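PDB 4IKH: glutathione S-transferase from Pseudomonas protegens, which binds glutathione and probably catalyses its conjugation to electrophilic substrates. Local coordinates for residues Glu21-Tyr26 / Ile38-Ile43; Val52-Gln57 / Asn71-Ile76; Ser111-Glu116 / Trp175-Arg180; Arg161-Leu166 / Pro211-Val216. All blocks are in the same frame, centred on the assembly; numbering follows the deposited sequence.

Contact 1: Glu21-Tyr26 / Ile38-Ile43; sequences EWIQLY and IMLEEI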
# COMPACT_ATOMS: atom_id res chain seq x y z
N GLU A 21 19.70 17.74 14.06
CA GLU A 21 20.43 16.48 14.09
C GLU A 21 19.44 15.32 14.22
O GLU A 21 19.79 14.16 14.00
CB GLU A 21 21.40 16.46 15.27
CG GLU A 21 22.54 17.46 15.15
CD GLU A 21 23.74 16.89 14.43
OE1 GLU A 21 24.08 15.71 14.67
OE2 GLU A 21 24.35 17.62 13.62
N TRP A 22 18.21 15.66 14.58
CA TRP A 22 17.16 14.67 14.75
C TRP A 22 16.29 14.56 13.50
O TRP A 22 16.24 15.47 12.67
CB TRP A 22 16.26 15.01 15.94
CG TRP A 22 16.94 14.96 17.28
CD1 TRP A 22 18.17 14.44 17.56
CD2 TRP A 22 16.42 15.45 18.52
NE1 TRP A 22 18.45 14.58 18.90
CE2 TRP A 22 17.38 15.20 19.51
CE3 TRP A 22 15.22 16.08 18.88
CZ2 TRP A 22 17.19 15.54 20.85
CZ3 TRP A 22 15.03 16.43 20.21
CH2 TRP A 22 16.01 16.16 21.18
N ILE A 23 15.61 13.42 13.39
CA ILE A 23 14.63 13.17 12.35
C ILE A 23 13.55 14.26 12.35
O ILE A 23 12.94 14.54 13.38
CB ILE A 23 13.98 11.79 12.57
CG1 ILE A 23 15.03 10.69 12.37
CG2 ILE A 23 12.78 11.59 11.65
CD1 ILE A 23 14.54 9.30 12.77
N GLN A 24 13.33 14.87 11.19
CA GLN A 24 12.28 15.88 11.03
C GLN A 24 10.97 15.23 10.60
O GLN A 24 10.94 14.44 9.64
CB GLN A 24 12.69 16.93 10.01
CG GLN A 24 13.97 17.66 10.35
CD GLN A 24 13.81 18.57 11.55
OE1 GLN A 24 13.03 19.52 11.52
NE2 GLN A 24 14.55 18.28 12.62
N LEU A 25 9.89 15.56 11.28
CA LEU A 25 8.59 14.98 10.98
C LEU A 25 7.61 16.05 10.50
O LEU A 25 7.28 16.98 11.24
CB LEU A 25 8.01 14.25 12.19
CG LEU A 25 6.59 13.69 12.07
CD1 LEU A 25 6.49 12.70 10.92
CD2 LEU A 25 6.15 13.03 13.36
N TYR A 26 7.17 15.90 9.26
CA TYR A 26 6.16 16.79 8.70
C TYR A 26 4.85 16.01 8.64
O TYR A 26 4.69 15.09 7.83
CB TYR A 26 6.61 17.28 7.32
CG TYR A 26 8.05 17.71 7.32
CD1 TYR A 26 8.43 18.94 7.84
CD2 TYR A 26 9.05 16.89 6.81
CE1 TYR A 26 9.75 19.35 7.86
CE2 TYR A 26 10.38 17.29 6.81
CZ TYR A 26 10.72 18.51 7.34
OH TYR A 26 12.03 18.92 7.35
N ILE A 38 3.65 7.63 16.34
CA ILE A 38 3.57 6.48 17.23
C ILE A 38 4.82 5.61 17.08
O ILE A 38 5.41 5.20 18.07
CB ILE A 38 2.31 5.65 16.99
CG1 ILE A 38 1.10 6.34 17.61
CG2 ILE A 38 2.46 4.24 17.55
CD1 ILE A 38 -0.20 5.60 17.39
N MSE A 39 5.22 5.37 15.84
CA MSE A 39 6.41 4.57 15.56
C MSE A 39 7.64 5.13 16.26
O MSE A 39 8.39 4.40 16.93
CB MSE A 39 6.67 4.51 14.05
CG MSE A 39 7.88 3.68 13.68
SE MSE A 39 7.72 1.86 14.35
CE MSE A 39 9.37 1.11 13.62
N LEU A 40 7.85 6.44 16.11
CA LEU A 40 9.02 7.10 16.66
C LEU A 40 9.00 7.05 18.19
O LEU A 40 10.04 6.83 18.83
CB LEU A 40 9.11 8.54 16.14
CG LEU A 40 9.45 8.70 14.65
CD1 LEU A 40 9.09 10.08 14.11
CD2 LEU A 40 10.93 8.41 14.43
N GLU A 41 7.82 7.22 18.77
CA GLU A 41 7.65 7.12 20.23
C GLU A 41 7.93 5.70 20.73
O GLU A 41 8.49 5.52 21.81
CB GLU A 41 6.23 7.53 20.64
CG GLU A 41 5.90 9.02 20.47
CD GLU A 41 6.64 9.90 21.46
OE1 GLU A 41 6.89 9.46 22.60
OE2 GLU A 41 6.97 11.05 21.08
N GLU A 42 7.53 4.71 19.94
CA GLU A 42 7.69 3.30 20.33
C GLU A 42 9.15 2.85 20.31
O GLU A 42 9.55 2.01 21.09
CB GLU A 42 6.87 2.37 19.42
CG GLU A 42 5.36 2.42 19.62
CD GLU A 42 4.89 1.65 20.85
OE1 GLU A 42 5.75 1.09 21.57
OE2 GLU A 42 3.67 1.62 21.10
N ILE A 43 9.95 3.40 19.39
CA ILE A 43 11.32 2.93 19.21
C ILE A 43 12.34 3.84 19.88
O ILE A 43 13.55 3.55 19.89
CB ILE A 43 11.67 2.74 17.73
CG1 ILE A 43 11.62 4.08 16.98
CG2 ILE A 43 10.73 1.72 17.09
CD1 ILE A 43 11.68 3.94 15.47
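Leu40 presents its two methyls to Ile23 and Leu25, tying strand 23-27 to helix 31-43 in the beta-alpha-beta unit that opens the thioredoxin-like domain of the glutathione transferase fold. CD2 of Leu40 meets the end of the isoleucine chain, Ile23 CD1, at 4.1 Å; its other branch, CD1, rests 4.2 Å from Leu25 CD2. Ile23 and Leu25 are next-but-one neighbours on the strand, so both project to the same face of the sheet, and the forked leucine serves the pair. Ile23 reaches out because its CG1 branch continues nearly straight to CD1 (chi2 171°), and the two chains meet at a slant. The contact is wholly apolar and buried. Farther out, Leu99 of helix 92-103 packs on Leu40, while Ile76 of the neighbouring strand touches Leu25. The strand is held in the sheet by backbone bonds to Glu48 and His50 on one side and to Leu77 and Ala75 on the other. On the reverse face, Gln24 folds back toward the start of its own strand: its NE2 donates to Trp22 O over 3.3 Å, almost straight at 169° but from above the carbonyl plane.

Contact 2: Val52-Gln57 / Asn71-Ile76; sequences VSFETQ and NKIPAI. With GSH (glutathione), chain B.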
# COMPACT_ATOMS: atom_id res chain seq x y z
N VAL A 52 1.90 20.33 9.68
CA VAL A 52 1.54 20.78 8.34
C VAL A 52 0.04 21.06 8.31
O VAL A 52 -0.76 20.12 8.28
CB VAL A 52 1.87 19.69 7.30
CG1 VAL A 52 1.50 20.15 5.89
CG2 VAL A 52 3.34 19.32 7.37
N SER A 53 -0.34 22.33 8.31
CA SER A 53 -1.76 22.68 8.40
C SER A 53 -2.45 22.65 7.04
O SER A 53 -2.01 23.29 6.10
CB SER A 53 -1.95 24.06 9.04
OG SER A 53 -3.33 24.34 9.23
N PHE A 54 -3.55 21.90 6.97
CA PHE A 54 -4.32 21.79 5.73
C PHE A 54 -5.16 23.03 5.52
O PHE A 54 -5.51 23.37 4.38
CB PHE A 54 -5.23 20.56 5.77
CG PHE A 54 -4.49 19.25 5.77
CD1 PHE A 54 -3.14 19.20 5.47
CD2 PHE A 54 -5.16 18.07 6.06
CE1 PHE A 54 -2.46 17.99 5.47
CE2 PHE A 54 -4.50 16.86 6.05
CZ PHE A 54 -3.14 16.81 5.76
N GLU A 55 -5.49 23.71 6.62
CA GLU A 55 -6.32 24.90 6.58
C GLU A 55 -5.64 26.02 5.80
O GLU A 55 -6.30 26.81 5.12
CB GLU A 55 -6.63 25.36 8.01
CG GLU A 55 -7.18 24.26 8.90
CD GLU A 55 -7.33 24.70 10.35
OE1 GLU A 55 -6.93 23.93 11.25
OE2 GLU A 55 -7.86 25.81 10.59
N THR A 56 -4.32 26.08 5.90
CA THR A 56 -3.53 27.07 5.18
C THR A 56 -2.92 26.45 3.92
O THR A 56 -2.10 27.08 3.25
CB THR A 56 -2.41 27.64 6.07
OG1 THR A 56 -1.36 26.68 6.18
CG2 THR A 56 -2.95 27.95 7.46
N GLN A 57 -3.32 25.22 3.63
CA GLN A 57 -2.83 24.48 2.46
C GLN A 57 -1.32 24.31 2.44
O GLN A 57 -0.69 24.42 1.38
CB GLN A 57 -3.32 25.13 1.16
CG GLN A 57 -4.78 24.87 0.84
CD GLN A 57 -4.98 24.34 -0.57
OE1 GLN A 57 -4.57 24.97 -1.55
NE2 GLN A 57 -5.60 23.17 -0.68
N ASN A 71 1.89 15.61 -2.34
CA ASN A 71 1.18 16.59 -1.50
C ASN A 71 0.44 16.00 -0.30
O ASN A 71 -0.60 16.51 0.10
CB ASN A 71 0.26 17.52 -2.33
CG ASN A 71 -0.98 16.81 -2.89
OD1 ASN A 71 -1.95 16.55 -2.17
ND2 ASN A 71 -0.96 16.52 -4.19
N LYS A 72 0.97 14.94 0.27
CA LYS A 72 0.36 14.32 1.42
C LYS A 72 1.30 14.01 2.59
O LYS A 72 2.41 13.60 2.40
CB LYS A 72 -0.35 13.05 1.00
CG LYS A 72 -1.56 13.24 0.14
CD LYS A 72 -2.21 11.92 -0.12
CE LYS A 72 -3.10 11.95 -1.33
NZ LYS A 72 -4.47 12.21 -0.92
N ILE A 73 0.81 14.16 3.81
CA ILE A 73 1.55 13.79 5.00
C ILE A 73 1.24 12.32 5.31
O ILE A 73 0.20 11.81 4.88
CB ILE A 73 1.18 14.71 6.22
CG1 ILE A 73 -0.31 14.63 6.55
CG2 ILE A 73 1.57 16.15 5.94
CD1 ILE A 73 -0.63 13.62 7.65
N PRO A 74 2.12 11.62 6.05
CA PRO A 74 3.37 12.08 6.65
C PRO A 74 4.53 12.04 5.67
O PRO A 74 4.50 11.32 4.67
CB PRO A 74 3.63 11.05 7.74
CG PRO A 74 3.04 9.79 7.19
CD PRO A 74 1.81 10.23 6.44
N ALA A 75 5.56 12.81 6.00
CA ALA A 75 6.84 12.74 5.33
C ALA A 75 7.91 12.97 6.38
O ALA A 75 7.68 13.71 7.35
CB ALA A 75 6.93 13.81 4.22
N ILE A 76 9.07 12.34 6.22
CA ILE A 76 10.18 12.64 7.11
C ILE A 76 11.41 13.11 6.36
O ILE A 76 11.53 12.94 5.13
CB ILE A 76 10.59 11.44 8.01
CG1 ILE A 76 11.24 10.33 7.17
CG2 ILE A 76 9.41 10.93 8.82
CD1 ILE A 76 11.77 9.17 8.01
N1 GSH B . -0.59 6.40 1.19
CA1 GSH B . -0.29 7.59 1.90
C1 GSH B . 0.44 7.28 3.17
O11 GSH B . 0.21 6.19 3.77
O12 GSH B . 1.30 8.09 3.65
CB1 GSH B . -1.56 8.30 2.25
CG1 GSH B . -1.20 9.61 2.95
CD1 GSH B . -2.43 10.47 3.13
OE1 GSH B . -3.50 10.14 2.67
N2 GSH B . -2.32 11.72 3.88
CA2 GSH B . -3.47 12.54 4.06
C2 GSH B . -3.11 13.89 3.46
O2 GSH B . -1.96 14.31 3.59
CB2 GSH B . -3.78 12.72 5.51
SG2 GSH B . -4.10 11.17 6.34
N3 GSH B . -4.08 14.68 2.73
CA3 GSH B . -3.67 15.97 2.19
C3 GSH B . -4.25 16.14 0.82
O31 GSH B . -4.62 15.13 0.16
O32 GSH B . -4.35 17.29 0.33
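Ile73 fills the corner between Val52, Phe54 and the bound glutathione. From its CB the side chain forks. CG2 turns to the flank of Val52, 3.8 Å from Val52 CB, where the two branched chains run antiparallel past one another. CG1 sits over the backbone, flanked by N and C (chi1 60°), which brings it to the edge of the Phe54 ring, 3.7 Å from Phe54 CZ, and 3.4 Å from GSH O2. The tip, CD1, ends 3.9 Å from GSH CB2, the carbon that carries the thiol. The same ring of Phe54 takes the glycyl CA3 of glutathione over one face. Ile73 also grips the ligand through its backbone: Ile73 N donates to GSH O2 at 2.8 Å, and Ile73 O accepts from GSH N2 at 2.7 Å. Lys72 NZ, on a chain bent at its end, reaches the glycyl carboxylate at GSH O31, 3.1 Å away. The residue after Ile73 is cis-Pro74, and pairing of a peptide with the backbone just before a cis-proline is a hallmark of thioredoxin-fold proteins. Two reciprocal backbone bonds fix the cysteinyl unit, so part of the recognition reads the peptide backbone of glutathione, with Lys72 probably offsetting its terminal charge.

Contact 3: Ser111-Glu116 / Trp175-Arg180; sequences SAARYE and WIMGER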
# COMPACT_ATOMS: atom_id res chain seq x y z
N SER A 111 13.25 -14.11 7.84
CA SER A 111 12.38 -15.27 8.02
C SER A 111 10.98 -15.00 7.51
O SER A 111 10.68 -13.92 6.98
CB SER A 111 12.32 -15.73 9.48
OG SER A 111 11.51 -14.86 10.24
N ALA A 112 10.12 -16.01 7.65
CA ALA A 112 8.74 -15.91 7.21
C ALA A 112 8.04 -14.73 7.87
O ALA A 112 7.27 -14.01 7.23
CB ALA A 112 8.01 -17.21 7.52
N ALA A 113 8.34 -14.51 9.15
CA ALA A 113 7.65 -13.48 9.94
C ALA A 113 7.80 -12.06 9.37
O ALA A 113 6.84 -11.28 9.37
CB ALA A 113 8.10 -13.54 11.41
N ARG A 114 9.00 -11.73 8.89
CA ARG A 114 9.21 -10.43 8.24
C ARG A 114 8.24 -10.22 7.08
O ARG A 114 7.58 -9.19 7.00
CB ARG A 114 10.66 -10.29 7.75
CG ARG A 114 10.97 -8.92 7.15
CD ARG A 114 12.42 -8.80 6.65
NE ARG A 114 12.70 -7.45 6.15
CZ ARG A 114 13.13 -6.45 6.92
NH1 ARG A 114 13.32 -6.65 8.22
NH2 ARG A 114 13.35 -5.25 6.39
N TYR A 115 8.16 -11.20 6.18
CA TYR A 115 7.36 -11.04 4.97
C TYR A 115 5.86 -11.09 5.25
O TYR A 115 5.06 -10.43 4.57
CB TYR A 115 7.80 -12.04 3.90
CG TYR A 115 9.25 -11.83 3.52
CD1 TYR A 115 9.63 -10.70 2.80
CD2 TYR A 115 10.23 -12.73 3.91
CE1 TYR A 115 10.95 -10.49 2.47
CE2 TYR A 115 11.55 -12.52 3.58
CZ TYR A 115 11.91 -11.40 2.86
OH TYR A 115 13.22 -11.19 2.52
N GLU A 116 5.49 -11.87 6.26
CA GLU A 116 4.11 -11.88 6.73
C GLU A 116 3.74 -10.55 7.38
O GLU A 116 2.59 -10.11 7.29
CB GLU A 116 3.89 -13.03 7.71
CG GLU A 116 3.90 -14.38 7.02
CD GLU A 116 4.01 -15.53 7.98
OE1 GLU A 116 4.22 -15.29 9.20
OE2 GLU A 116 3.90 -16.69 7.52
N TRP A 175 -1.64 -9.82 18.88
CA TRP A 175 -1.54 -8.76 17.88
C TRP A 175 -1.62 -9.38 16.49
O TRP A 175 -1.71 -10.60 16.36
CB TRP A 175 -0.21 -8.02 18.00
CG TRP A 175 0.05 -7.42 19.36
CD1 TRP A 175 0.83 -7.94 20.36
CD2 TRP A 175 -0.45 -6.17 19.85
NE1 TRP A 175 0.83 -7.09 21.45
CE2 TRP A 175 0.05 -6.00 21.16
CE3 TRP A 175 -1.28 -5.18 19.31
CZ2 TRP A 175 -0.26 -4.88 21.94
CZ3 TRP A 175 -1.59 -4.07 20.08
CH2 TRP A 175 -1.07 -3.93 21.38
N ILE A 176 -1.55 -8.55 15.45
CA ILE A 176 -1.62 -9.05 14.08
C ILE A 176 -0.63 -10.19 13.80
O ILE A 176 -1.01 -11.20 13.20
CB ILE A 176 -1.43 -7.89 13.06
CG1 ILE A 176 -2.63 -6.93 13.15
CG2 ILE A 176 -1.25 -8.44 11.65
CD1 ILE A 176 -2.48 -5.59 12.39
N MSE A 177 0.62 -10.04 14.23
CA MSE A 177 1.61 -11.10 14.05
C MSE A 177 1.65 -12.09 15.23
O MSE A 177 2.70 -12.68 15.54
CB MSE A 177 3.00 -10.52 13.80
CG MSE A 177 3.12 -9.83 12.44
SE MSE A 177 2.59 -11.07 11.01
CE MSE A 177 3.81 -12.53 11.45
N GLY A 178 0.50 -12.28 15.88
CA GLY A 178 0.43 -13.19 17.01
C GLY A 178 0.96 -12.56 18.28
O GLY A 178 0.39 -11.58 18.79
N GLU A 179 2.06 -13.11 18.79
CA GLU A 179 2.56 -12.70 20.10
C GLU A 179 3.28 -11.35 20.07
O GLU A 179 3.20 -10.57 21.02
CB GLU A 179 3.45 -13.80 20.68
CG GLU A 179 2.78 -15.18 20.61
CD GLU A 179 2.97 -16.00 21.87
OE1 GLU A 179 4.05 -16.60 22.03
OE2 GLU A 179 2.03 -16.05 22.69
N ARG A 180 3.97 -11.07 18.97
CA ARG A 180 4.77 -9.85 18.84
C ARG A 180 3.99 -8.66 18.29
O ARG A 180 3.30 -8.78 17.26
CB ARG A 180 5.98 -10.12 17.94
CG ARG A 180 6.91 -11.19 18.47
CD ARG A 180 8.28 -10.63 18.80
NE ARG A 180 8.92 -11.38 19.87
CZ ARG A 180 10.20 -11.25 20.21
NH1 ARG A 180 10.98 -10.41 19.54
NH2 ARG A 180 10.70 -11.98 21.21
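Ala113 and Glu116, nearly one helical turn apart, both meet the end of Met177, a selenomethionine in the loop between helices 150-170 and 183-196. At the start of the helical segment, Ser111 OG receives a weak bond from Ala113 N. Ala112 faces elsewhere, packing on Leu87 of the second subunit. Ala113 is the first to touch the loop: its CB lies 4.4 Å from Met177 CE, and its carbonyl oxygen, Ala113 O, is 3.9 Å from that methyl while also accepting from Thr117 OG1. Arg114 points away from the loop and forms a salt bridge with Asp101 of its own chain. Tyr115 OH bonds to Asp101 of the second subunit, so this helical turn has the loop on one flank and the dimer partner on another. Glu116 carries much of the contact. The methyl nestles against its aliphatic root, Glu116 CB to Met177 CE 3.8 Å, and lies 3.6 Å from the carboxylate oxygen Glu116 OE1. Met177 SE lies 3.8 Å from Glu116 O. Bends at chi2 (-54°) and chi3 (-55°) curl the methionine so that CE doubles back over the helix, and the two side chains cross at about a right angle. The backbone of Met177 is set by two overlapping turns, a type I turn from Trp175 to Gly178 and a type II' turn from Met177 to Arg180, with Gly178 N bonded to Trp175 O at 2.8 Å. Such a turned linker, which leads into helix 183-196 and is tied by Ile176 N to Asp185, belongs to the all-helical C-terminal domain of glutathione transferases.

Contact 4: Arg161-Leu166 / Pro211-Val216; sequences RLLGVL and PEVKRV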
# COMPACT_ATOMS: atom_id res chain seq x y z
N ARG A 161 -16.13 -5.86 5.09
CA ARG A 161 -15.40 -7.02 4.59
C ARG A 161 -13.96 -7.04 5.10
O ARG A 161 -13.46 -8.08 5.54
CB ARG A 161 -15.42 -7.06 3.05
CG ARG A 161 -14.89 -8.37 2.44
CD ARG A 161 -14.52 -8.16 0.96
NE ARG A 161 -13.42 -7.21 0.83
CZ ARG A 161 -12.14 -7.52 1.00
NH1 ARG A 161 -11.81 -8.76 1.32
NH2 ARG A 161 -11.19 -6.60 0.87
N LEU A 162 -13.29 -5.88 5.05
CA LEU A 162 -11.92 -5.78 5.56
C LEU A 162 -11.85 -6.05 7.07
O LEU A 162 -10.95 -6.76 7.54
CB LEU A 162 -11.33 -4.41 5.25
CG LEU A 162 -11.03 -4.08 3.78
CD1 LEU A 162 -11.12 -2.59 3.54
CD2 LEU A 162 -9.66 -4.60 3.43
N LEU A 163 -12.78 -5.48 7.83
CA LEU A 163 -12.83 -5.65 9.28
C LEU A 163 -13.01 -7.13 9.65
O LEU A 163 -12.40 -7.62 10.59
CB LEU A 163 -13.95 -4.81 9.90
CG LEU A 163 -13.65 -3.31 10.02
CD1 LEU A 163 -14.92 -2.51 10.28
CD2 LEU A 163 -12.61 -3.05 11.10
N GLY A 164 -13.85 -7.82 8.88
CA GLY A 164 -14.10 -9.23 9.10
C GLY A 164 -12.89 -10.08 8.77
O GLY A 164 -12.65 -11.11 9.41
N VAL A 165 -12.12 -9.67 7.77
CA VAL A 165 -10.90 -10.39 7.43
C VAL A 165 -9.95 -10.26 8.61
O VAL A 165 -9.36 -11.25 9.07
CB VAL A 165 -10.23 -9.82 6.16
CG1 VAL A 165 -8.80 -10.31 6.05
CG2 VAL A 165 -11.03 -10.21 4.92
N LEU A 166 -9.82 -9.04 9.11
CA LEU A 166 -8.94 -8.77 10.23
C LEU A 166 -9.47 -9.43 11.52
O LEU A 166 -8.69 -9.93 12.34
CB LEU A 166 -8.84 -7.26 10.43
CG LEU A 166 -7.78 -6.85 11.45
CD1 LEU A 166 -6.40 -7.15 10.90
CD2 LEU A 166 -7.93 -5.37 11.78
N PRO A 211 -15.33 -8.22 17.67
CA PRO A 211 -14.79 -8.17 19.02
C PRO A 211 -13.27 -8.28 19.06
O PRO A 211 -12.66 -7.66 19.95
CB PRO A 211 -15.38 -9.41 19.71
CG PRO A 211 -16.48 -9.88 18.85
CD PRO A 211 -16.19 -9.40 17.45
N GLU A 212 -12.68 -9.06 18.16
CA GLU A 212 -11.22 -9.24 18.17
C GLU A 212 -10.53 -7.94 17.79
O GLU A 212 -9.53 -7.55 18.40
CB GLU A 212 -10.77 -10.37 17.23
CG GLU A 212 -11.59 -11.66 17.34
CD GLU A 212 -11.35 -12.42 18.64
OE1 GLU A 212 -10.39 -12.08 19.37
OE2 GLU A 212 -12.13 -13.36 18.91
N VAL A 213 -11.06 -7.28 16.76
CA VAL A 213 -10.57 -5.98 16.31
C VAL A 213 -10.67 -4.95 17.44
O VAL A 213 -9.72 -4.20 17.70
CB VAL A 213 -11.37 -5.48 15.09
CG1 VAL A 213 -10.99 -4.05 14.74
CG2 VAL A 213 -11.14 -6.38 13.89
N LYS A 214 -11.82 -4.92 18.10
CA LYS A 214 -12.02 -4.04 19.26
C LYS A 214 -11.07 -4.38 20.41
O LYS A 214 -10.52 -3.48 21.04
CB LYS A 214 -13.47 -4.08 19.75
CG LYS A 214 -14.35 -2.94 19.23
CD LYS A 214 -15.80 -3.09 19.70
CE LYS A 214 -15.99 -2.63 21.15
NZ LYS A 214 -17.24 -3.16 21.79
N ARG A 215 -10.88 -5.67 20.68
CA ARG A 215 -9.95 -6.09 21.72
C ARG A 215 -8.55 -5.52 21.49
O ARG A 215 -7.98 -4.88 22.37
CB ARG A 215 -9.88 -7.62 21.84
CG ARG A 215 -8.75 -8.11 22.74
CD ARG A 215 -8.68 -9.64 22.82
NE ARG A 215 -8.67 -10.27 21.50
CZ ARG A 215 -7.57 -10.58 20.82
NH1 ARG A 215 -6.37 -10.32 21.34
NH2 ARG A 215 -7.66 -11.16 19.62
N VAL A 216 -8.00 -5.74 20.29
CA VAL A 216 -6.63 -5.35 20.02
C VAL A 216 -6.50 -3.82 19.94
O VAL A 216 -5.51 -3.25 20.39
CB VAL A 216 -6.08 -6.03 18.75
CG1 VAL A 216 -4.60 -5.71 18.55
CG2 VAL A 216 -6.27 -7.55 18.84
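In the all-helical C-terminal domain, helix 211-220 docks on helix 150-170 by setting Val213 against Leu163 and Leu166. The valine straddles one turn of the other helix. Its CG1 branch touches the tip of Leu163, CG1 to CD2 4.1 Å, while CG2 lies 4.0 Å from Leu166 CD2 and 3.7 Å from the backbone oxygen Leu163 O. With CG1 anti to the backbone N (chi1 172°), the two methyls spread so that each meets a different leucine, and Val213 crosses both at about a right angle. Neither leucine starts out aimed at the valine; each bends round to it with its outer methyl. Ile192 of helix 183-196 touches both Leu166 and Val213, and Phe210 lies on Leu163, so the three residues are buried. Toward the surface, Arg215 holds Glu212 of the preceding turn side-on in a salt bridge. Arg215 NH2 donates to Glu212 OE1 at 2.9 Å and Arg215 NE to the same oxygen at 3.3 Å, with that oxygen near the guanidinium plane. Arg215 NH1 bonds to the carbonyl of Arg173. The chemistry thus divides: mainly apolar side-chain packing between the helices, with one methyl also resting on a backbone carbonyl, and at their margin Asp167, on the helix that bears the leucines, whose OD1 accepts from Glu212 N and whose negative charge the amino end of helix 211-220 would probably stabilise.

Contacts 1 and 2 share one sheet and touch: Tyr26 N lies 3.0 Å from Ala75 O, a probable hydrogen bond, and Tyr26 O is 3.8 Å from Ile73 CG2. Contact 2 holds part of the glutathione site, whereas contact 1 lies farther off, the Leu25 side chain about 10 Å from a bound glutathione. Contacts 3 and 4 belong to the helical half and meet where Trp175 CE3 approaches Val216 CG1 at 3.4 Å; both lie away from the glutathione sites, with the Leu166 side chain about 14 Å from a bound glutathione. Although contacts 2 and 4 have centres 30 Å apart within one chain, Arg161 of segment 161-166 packs on Lys72 of the second subunit.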